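Local structure of probable acetyltransferase (Pseudomonas aeruginosa PAO1, 2EUI) at residues P16-Y21 / E32-F37; V48-L53 / L100-Q105; M115-S120 / I133-D138. The protein probably transfers acyl groups, as a dimeric member of the GNAT acetyltransferase family whose substrate is not known. All coordinates share one frame; numbering follows the deposited sequence.

Contact 1: residues P16-Y21 / E32-F37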
# COMPACT_ATOMS: atom_id res chain seq x y z
N PRO A 16 6.14 13.16 -18.86
CA PRO A 16 6.44 14.55 -18.51
C PRO A 16 5.54 15.13 -17.42
O PRO A 16 6.00 15.92 -16.58
CB PRO A 16 6.31 15.28 -19.85
CG PRO A 16 5.32 14.44 -20.59
CD PRO A 16 5.76 13.04 -20.28
N LEU A 17 4.27 14.75 -17.41
CA LEU A 17 3.36 15.26 -16.39
C LEU A 17 3.64 14.62 -15.03
O LEU A 17 3.35 15.21 -14.00
CB LEU A 17 1.90 15.01 -16.77
CG LEU A 17 0.97 15.81 -15.86
CD1 LEU A 17 1.29 17.30 -16.02
CD2 LEU A 17 -0.48 15.52 -16.19
N PHE A 18 4.19 13.41 -15.05
CA PHE A 18 4.52 12.70 -13.82
C PHE A 18 5.68 13.41 -13.12
O PHE A 18 5.76 13.44 -11.88
CB PHE A 18 4.93 11.26 -14.14
CG PHE A 18 5.17 10.41 -12.94
CD1 PHE A 18 4.15 10.16 -12.03
CD2 PHE A 18 6.41 9.82 -12.73
CE1 PHE A 18 4.36 9.33 -10.94
CE2 PHE A 18 6.63 8.98 -11.63
CZ PHE A 18 5.60 8.73 -10.73
N VAL A 19 6.56 13.98 -13.93
CA VAL A 19 7.71 14.71 -13.43
C VAL A 19 7.24 15.99 -12.73
O VAL A 19 7.63 16.26 -11.59
CB VAL A 19 8.66 15.06 -14.60
CG1 VAL A 19 9.75 16.02 -14.13
CG2 VAL A 19 9.26 13.76 -15.16
N LYS A 20 6.41 16.76 -13.42
CA LYS A 20 5.86 18.01 -12.90
C LYS A 20 5.33 17.79 -11.49
O LYS A 20 5.58 18.58 -10.57
CB LYS A 20 4.70 18.48 -13.78
CG LYS A 20 5.05 18.73 -15.23
CD LYS A 20 5.48 20.16 -15.44
CE LYS A 20 5.78 20.39 -16.89
NZ LYS A 20 4.75 19.71 -17.72
N TYR A 21 4.58 16.70 -11.34
CA TYR A 21 3.98 16.29 -10.07
C TYR A 21 5.03 16.10 -8.96
O TYR A 21 4.90 16.66 -7.87
CB TYR A 21 3.22 14.98 -10.28
CG TYR A 21 2.89 14.23 -9.01
CD1 TYR A 21 1.96 14.72 -8.11
CD2 TYR A 21 3.52 13.02 -8.72
CE1 TYR A 21 1.67 14.03 -6.94
CE2 TYR A 21 3.24 12.33 -7.56
CZ TYR A 21 2.31 12.84 -6.67
OH TYR A 21 2.00 12.15 -5.52
N GLU A 32 14.44 10.33 -16.41
CA GLU A 32 14.53 8.94 -16.81
C GLU A 32 14.06 7.94 -15.76
O GLU A 32 13.34 7.01 -16.08
CB GLU A 32 15.94 8.61 -17.25
CG GLU A 32 16.23 9.02 -18.69
CD GLU A 32 17.71 8.99 -19.02
OE1 GLU A 32 18.33 7.91 -18.86
OE2 GLU A 32 18.25 10.04 -19.44
N SER A 33 14.46 8.13 -14.52
CA SER A 33 14.03 7.21 -13.47
C SER A 33 12.53 7.30 -13.30
O SER A 33 11.87 6.33 -12.92
CB SER A 33 14.73 7.55 -12.15
OG SER A 33 16.12 7.38 -12.28
N SER A 34 11.99 8.48 -13.57
CA SER A 34 10.56 8.67 -13.44
C SER A 34 9.84 7.95 -14.57
O SER A 34 8.83 7.29 -14.35
CB SER A 34 10.24 10.16 -13.44
OG SER A 34 10.73 10.75 -12.24
N ARG A 35 10.37 8.05 -15.78
CA ARG A 35 9.75 7.36 -16.90
C ARG A 35 9.95 5.86 -16.71
O ARG A 35 9.09 5.06 -17.07
CB ARG A 35 10.36 7.84 -18.23
CG ARG A 35 9.69 7.24 -19.46
CD ARG A 35 10.32 7.76 -20.75
NE ARG A 35 9.60 7.38 -21.96
CZ ARG A 35 9.43 6.12 -22.38
NH1 ARG A 35 9.93 5.10 -21.69
NH2 ARG A 35 8.76 5.89 -23.50
N LYS A 36 11.09 5.47 -16.15
CA LYS A 36 11.38 4.06 -15.93
C LYS A 36 10.45 3.48 -14.87
O LYS A 36 9.98 2.35 -15.00
CB LYS A 36 12.84 3.85 -15.53
CG LYS A 36 13.23 2.39 -15.43
CD LYS A 36 12.64 1.60 -16.60
CE LYS A 36 12.89 0.09 -16.51
NZ LYS A 36 12.28 -0.65 -17.66
N PHE A 37 10.20 4.26 -13.82
CA PHE A 37 9.31 3.86 -12.72
C PHE A 37 7.90 3.56 -13.25
O PHE A 37 7.32 2.51 -12.94
CB PHE A 37 9.23 4.98 -11.67
CG PHE A 37 8.31 4.67 -10.52
CD1 PHE A 37 8.69 3.78 -9.53
CD2 PHE A 37 7.05 5.25 -10.46
CE1 PHE A 37 7.82 3.45 -8.48
CE2 PHE A 37 6.17 4.93 -9.42
CZ PHE A 37 6.55 4.03 -8.43

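Contact 2: residues V48-L53 / L100-Q105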
# COMPACT_ATOMS: atom_id res chain seq x y z
N VAL A 48 -3.19 1.29 -11.06
CA VAL A 48 -4.20 1.76 -11.99
C VAL A 48 -3.96 3.26 -12.07
O VAL A 48 -3.99 3.95 -11.05
CB VAL A 48 -5.63 1.51 -11.48
CG1 VAL A 48 -6.64 2.05 -12.47
CG2 VAL A 48 -5.85 0.04 -11.24
N ILE A 49 -3.70 3.75 -13.27
CA ILE A 49 -3.46 5.16 -13.51
C ILE A 49 -4.57 5.74 -14.38
O ILE A 49 -4.75 5.31 -15.52
CB ILE A 49 -2.11 5.37 -14.22
CG1 ILE A 49 -0.97 5.03 -13.25
CG2 ILE A 49 -2.00 6.80 -14.78
CD1 ILE A 49 0.40 5.14 -13.86
N TYR A 50 -5.33 6.69 -13.86
CA TYR A 50 -6.39 7.31 -14.64
C TYR A 50 -5.88 8.61 -15.24
O TYR A 50 -5.17 9.37 -14.58
CB TYR A 50 -7.63 7.57 -13.79
CG TYR A 50 -8.35 6.32 -13.35
CD1 TYR A 50 -8.85 5.41 -14.28
CD2 TYR A 50 -8.49 6.02 -12.00
CE1 TYR A 50 -9.46 4.23 -13.88
CE2 TYR A 50 -9.10 4.84 -11.58
CZ TYR A 50 -9.59 3.95 -12.52
OH TYR A 50 -10.17 2.77 -12.11
N LEU A 51 -6.25 8.86 -16.49
CA LEU A 51 -5.84 10.05 -17.21
C LEU A 51 -7.04 10.89 -17.63
O LEU A 51 -7.97 10.38 -18.26
CB LEU A 51 -5.06 9.67 -18.48
CG LEU A 51 -3.82 8.79 -18.34
CD1 LEU A 51 -3.25 8.42 -19.72
CD2 LEU A 51 -2.79 9.53 -17.50
N ALA A 52 -7.01 12.18 -17.30
CA ALA A 52 -8.07 13.11 -17.69
C ALA A 52 -7.63 13.77 -18.99
O ALA A 52 -6.66 14.53 -19.01
CB ALA A 52 -8.29 14.18 -16.60
N LEU A 53 -8.34 13.46 -20.08
CA LEU A 53 -8.01 14.02 -21.39
C LEU A 53 -9.07 14.96 -21.94
O LEU A 53 -10.27 14.69 -21.85
CB LEU A 53 -7.78 12.89 -22.39
CG LEU A 53 -6.92 11.71 -21.94
CD1 LEU A 53 -6.58 10.83 -23.15
CD2 LEU A 53 -5.65 12.23 -21.25
N LEU A 100 -10.82 11.71 -9.11
CA LEU A 100 -11.15 11.13 -7.82
C LEU A 100 -12.50 10.43 -7.80
O LEU A 100 -12.64 9.37 -7.20
CB LEU A 100 -11.09 12.22 -6.74
CG LEU A 100 -9.67 12.78 -6.54
CD1 LEU A 100 -9.69 13.90 -5.51
CD2 LEU A 100 -8.73 11.65 -6.10
N GLN A 101 -13.49 11.01 -8.46
CA GLN A 101 -14.81 10.38 -8.50
C GLN A 101 -14.74 9.08 -9.28
O GLN A 101 -15.20 8.04 -8.82
CB GLN A 101 -15.82 11.30 -9.17
CG GLN A 101 -17.20 10.69 -9.29
CD GLN A 101 -17.88 11.09 -10.57
OE1 GLN A 101 -17.35 10.88 -11.67
NE2 GLN A 101 -19.07 11.68 -10.46
N HIS A 102 -14.16 9.14 -10.47
CA HIS A 102 -14.02 7.96 -11.30
C HIS A 102 -13.27 6.88 -10.50
O HIS A 102 -13.63 5.70 -10.53
CB HIS A 102 -13.25 8.32 -12.57
CG HIS A 102 -13.30 7.28 -13.64
ND1 HIS A 102 -12.52 6.15 -13.63
CD2 HIS A 102 -14.05 7.20 -14.77
CE1 HIS A 102 -12.78 5.42 -14.70
NE2 HIS A 102 -13.70 6.04 -15.41
N ALA A 103 -12.25 7.32 -9.76
CA ALA A 103 -11.45 6.42 -8.94
C ALA A 103 -12.27 5.80 -7.82
O ALA A 103 -12.19 4.59 -7.58
CB ALA A 103 -10.24 7.16 -8.36
N LYS A 104 -13.05 6.63 -7.12
CA LYS A 104 -13.87 6.13 -6.03
C LYS A 104 -14.95 5.17 -6.54
O LYS A 104 -15.23 4.15 -5.91
CB LYS A 104 -14.52 7.28 -5.26
CG LYS A 104 -15.34 6.79 -4.07
CD LYS A 104 -15.88 7.91 -3.20
CE LYS A 104 -16.84 7.31 -2.16
NZ LYS A 104 -17.50 8.33 -1.29
N GLN A 105 -15.54 5.49 -7.68
CA GLN A 105 -16.57 4.63 -8.24
C GLN A 105 -15.95 3.30 -8.61
O GLN A 105 -16.62 2.27 -8.62
CB GLN A 105 -17.21 5.28 -9.48
CG GLN A 105 -17.93 6.60 -9.18
CD GLN A 105 -19.25 6.42 -8.42
OE1 GLN A 105 -20.33 6.32 -9.03
NE2 GLN A 105 -19.17 6.38 -7.09

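Contact 3: residues M115-S120 / I133-D138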
# COMPACT_ATOMS: atom_id res chain seq x y z
N MSE A 115 -10.42 2.78 1.05
CA MSE A 115 -9.41 3.42 0.24
C MSE A 115 -8.56 4.07 1.32
O MSE A 115 -9.10 4.59 2.30
CB MSE A 115 -10.00 4.50 -0.65
CG MSE A 115 -10.65 4.01 -1.93
SE MSE A 115 -11.16 5.54 -3.01
CE MSE A 115 -9.60 5.67 -4.14
N ARG A 116 -7.25 4.01 1.14
CA ARG A 116 -6.33 4.59 2.11
C ARG A 116 -5.39 5.53 1.37
O ARG A 116 -4.90 5.21 0.28
CB ARG A 116 -5.57 3.45 2.81
CG ARG A 116 -4.44 3.88 3.75
CD ARG A 116 -3.15 4.23 2.98
NE ARG A 116 -1.98 4.33 3.86
CZ ARG A 116 -1.47 3.31 4.56
NH1 ARG A 116 -2.02 2.10 4.49
NH2 ARG A 116 -0.39 3.51 5.33
N VAL A 117 -5.15 6.70 1.94
CA VAL A 117 -4.25 7.67 1.33
C VAL A 117 -3.23 8.14 2.36
O VAL A 117 -3.52 8.21 3.55
CB VAL A 117 -5.03 8.90 0.78
CG1 VAL A 117 -5.61 9.70 1.92
CG2 VAL A 117 -4.12 9.78 -0.05
N SER A 118 -2.03 8.46 1.90
CA SER A 118 -0.98 8.92 2.78
C SER A 118 -0.30 10.09 2.08
O SER A 118 0.01 9.99 0.89
CB SER A 118 0.01 7.78 3.03
OG SER A 118 0.97 8.15 4.00
N THR A 119 -0.08 11.18 2.81
CA THR A 119 0.56 12.37 2.25
C THR A 119 1.31 13.23 3.28
O THR A 119 1.05 13.15 4.49
CB THR A 119 -0.48 13.24 1.52
OG1 THR A 119 0.17 14.28 0.79
CG2 THR A 119 -1.45 13.85 2.52
N SER A 120 2.23 14.06 2.80
CA SER A 120 3.05 14.92 3.65
C SER A 120 2.28 15.82 4.60
O SER A 120 1.29 16.46 4.20
CB SER A 120 3.97 15.79 2.78
OG SER A 120 4.62 16.79 3.55
N ILE A 133 -13.35 14.79 -0.19
CA ILE A 133 -13.89 13.70 -0.99
C ILE A 133 -14.15 12.48 -0.13
O ILE A 133 -14.30 11.37 -0.64
CB ILE A 133 -12.95 13.32 -2.15
CG1 ILE A 133 -11.67 12.70 -1.62
CG2 ILE A 133 -12.62 14.56 -2.98
CD1 ILE A 133 -10.75 12.22 -2.73
N GLY A 134 -14.21 12.69 1.18
CA GLY A 134 -14.49 11.59 2.09
C GLY A 134 -13.44 11.30 3.14
O GLY A 134 -13.74 11.31 4.33
N PHE A 135 -12.21 11.04 2.70
CA PHE A 135 -11.11 10.71 3.60
C PHE A 135 -11.11 11.34 4.99
O PHE A 135 -11.40 12.53 5.15
CB PHE A 135 -9.77 11.02 2.93
CG PHE A 135 -9.39 10.04 1.87
CD1 PHE A 135 -9.59 10.33 0.52
CD2 PHE A 135 -8.86 8.80 2.22
CE1 PHE A 135 -9.27 9.40 -0.46
CE2 PHE A 135 -8.54 7.85 1.25
CZ PHE A 135 -8.74 8.15 -0.09
N ARG A 136 -10.79 10.53 5.99
CA ARG A 136 -10.71 11.00 7.37
C ARG A 136 -9.41 10.50 7.98
O ARG A 136 -8.85 9.50 7.54
CB ARG A 136 -11.91 10.49 8.19
CG ARG A 136 -13.25 11.10 7.81
CD ARG A 136 -14.37 10.61 8.73
NE ARG A 136 -14.26 11.15 10.09
CZ ARG A 136 -14.46 12.43 10.42
NH1 ARG A 136 -14.78 13.32 9.48
NH2 ARG A 136 -14.34 12.82 11.68
N GLU A 137 -8.93 11.19 9.00
CA GLU A 137 -7.69 10.82 9.67
C GLU A 137 -7.99 10.08 10.98
O GLU A 137 -7.65 10.57 12.06
CB GLU A 137 -6.91 12.11 9.95
CG GLU A 137 -5.48 11.95 10.41
CD GLU A 137 -4.82 13.30 10.68
OE1 GLU A 137 -5.03 14.24 9.87
OE2 GLU A 137 -4.08 13.42 11.68
N ASP A 138 -8.62 8.91 10.89
CA ASP A 138 -8.98 8.12 12.07
C ASP A 138 -7.85 8.07 13.10
O ASP A 138 -6.83 7.43 12.88
CB ASP A 138 -9.35 6.68 11.70
CG ASP A 138 -9.89 5.89 12.88
OD1 ASP A 138 -9.57 6.27 14.03
OD2 ASP A 138 -10.62 4.90 12.67

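Contact 1: residues P16-Y21 / E32-F37
The F18 and F37 rings meet obliquely, neither presenting a clean face or edge to the other, and the two side chains cross at about a right angle. F18 CZ lies 3.8 Å from F37 CD2. S34 O comes to the F18 ring obliquely, and S34 CB lies 3.9 Å from F18 CD2. This is helix-helix packing in the GNAT fold. Helices 11-24 and 31-44 are the first two helices of the chain, and they follow its first strand. The axes of the two short segments approach to 9.3 Å and are inclined at 115°. The nearest backbones are at V19 and S34, with CA atoms 6.7 Å apart. S34, a small residue, sits at this point. The S34 hydroxyl is hydrogen-bonded to Y30 O, just before helix 31-44. With CG anti to the backbone N (chi1 -175° in F18), both phenylalanine rings extend out from their helices and meet at F18 CZ and F37 CD2; both CB atoms point toward the opposite helix. F18 also packs on F63 and F37 on Y67, both of strand 60-71. L75 of the second subunit packs on S34 and F37. S34 CB also lies 4.1 Å from V19 CG2.

Contact 2: residues V48-L53 / L100-Q105
An edge-to-face aromatic pair, Y50 with H102, joins strand 48-53 to helix 92-109 in a largely buried helix-on-sheet contact. The edge of H102 is turned to the face of Y50. The Y50 and H102 ring centroids are 4.7 Å apart and the planes meet at 66°. The edge atoms ND1 and CE1 do the touching, and H102 CE1 lies 3.6 Å from Y50 CE1. ND1 stands over the Y50 face, displaced toward the rim. V48 CG1, from the same strand, lies over the opposite face, so the tyrosine ring is sandwiched between a histidine edge and a methyl group. In the GNAT fold a long helix lies against the central mixed sheet, and Y50 is one of the strand residues that meets it here. H102 CG is anti to the backbone N (chi1 -167°), which sets its ND1-CE1 edge against the Y50 ring. I3 of strand 2-5 packs on both Y50 and H102. L99 and M106 of helix 92-109 also pack on the tyrosine. A103 supplies the closest backbone approach, its CA 7.7 Å from Y50 CA. A103 CA also lies 3.9 Å from Y50 CE2, and its methyl CB is 4.1 Å from that same ring carbon.

Contact 3: residues M115-S120 / I133-D138
F135 and V117 mark the nearest approach of the two backbones, with CA atoms 7.8 Å apart. Segment 115-120 is an extended strand. Segment 133-138 has no regular structure and belongs to the loop after helix 124-131. G134 has a positive phi of 121°, a region that glycine enters easily. The next residue, F135, directs its side chain to the strand and carries the whole contact on the loop side. V117 CG1 lies over one face of the F135 ring in a CH-pi contact. V117 CG1 is 3.6 Å from the F135 ring centroid and 23° off the ring normal. The nearest ring atom to V117 CG1 is F135 CD2, at 3.4 Å. V117 CG1 sits between its own backbone N and carbonyl carbon (chi1 68°), which places this methyl over the ring. In the GNAT fold this part of the chain runs strand, helix and then loop, and F135 packs the loop back on strand 112-120, which comes before helix 124-131 in the chain. M115, a selenomethionine, meets the far end of the ring: its CB lies 3.9 Å from F135 CZ. Its backbone O comes to F135 CE2 obliquely. I133 CD1, from the loop itself, lies at the ring edge, in plane. L81 of strand 76-86 also packs on F135. On the strand side, V117 packs on Y130 of helix 124-131, and M115 on A107 of helix 92-109. The strand pairs antiparallel with a strand of the second subunit, which carries the sheet across the dimer interface. From that subunit L146 packs on F135 and Y144 on V117.

Overall arrangement
The contacts come in series along the chain: contact 1, then contact 2, then contact 3. Contact 1 joins helices 11-24 and 31-44. Its centre is about 19 Å from that of contact 2 and about 24 Å from that of contact 3, and it lies across the chain's centre from contact 3. Helix 31-44 leads into strand 48-53 of contact 2. The centres of contacts 2 and 3 are about 16 Å apart, and both reach the same mixed sheet. They touch where L100 packs on I133 and K104 on M115. Helix 92-109 precedes strand 112-120. Contacts 1 and 3 both meet the second subunit, contact 2 only through K104, so the dimer interface spans distant parts of the fold.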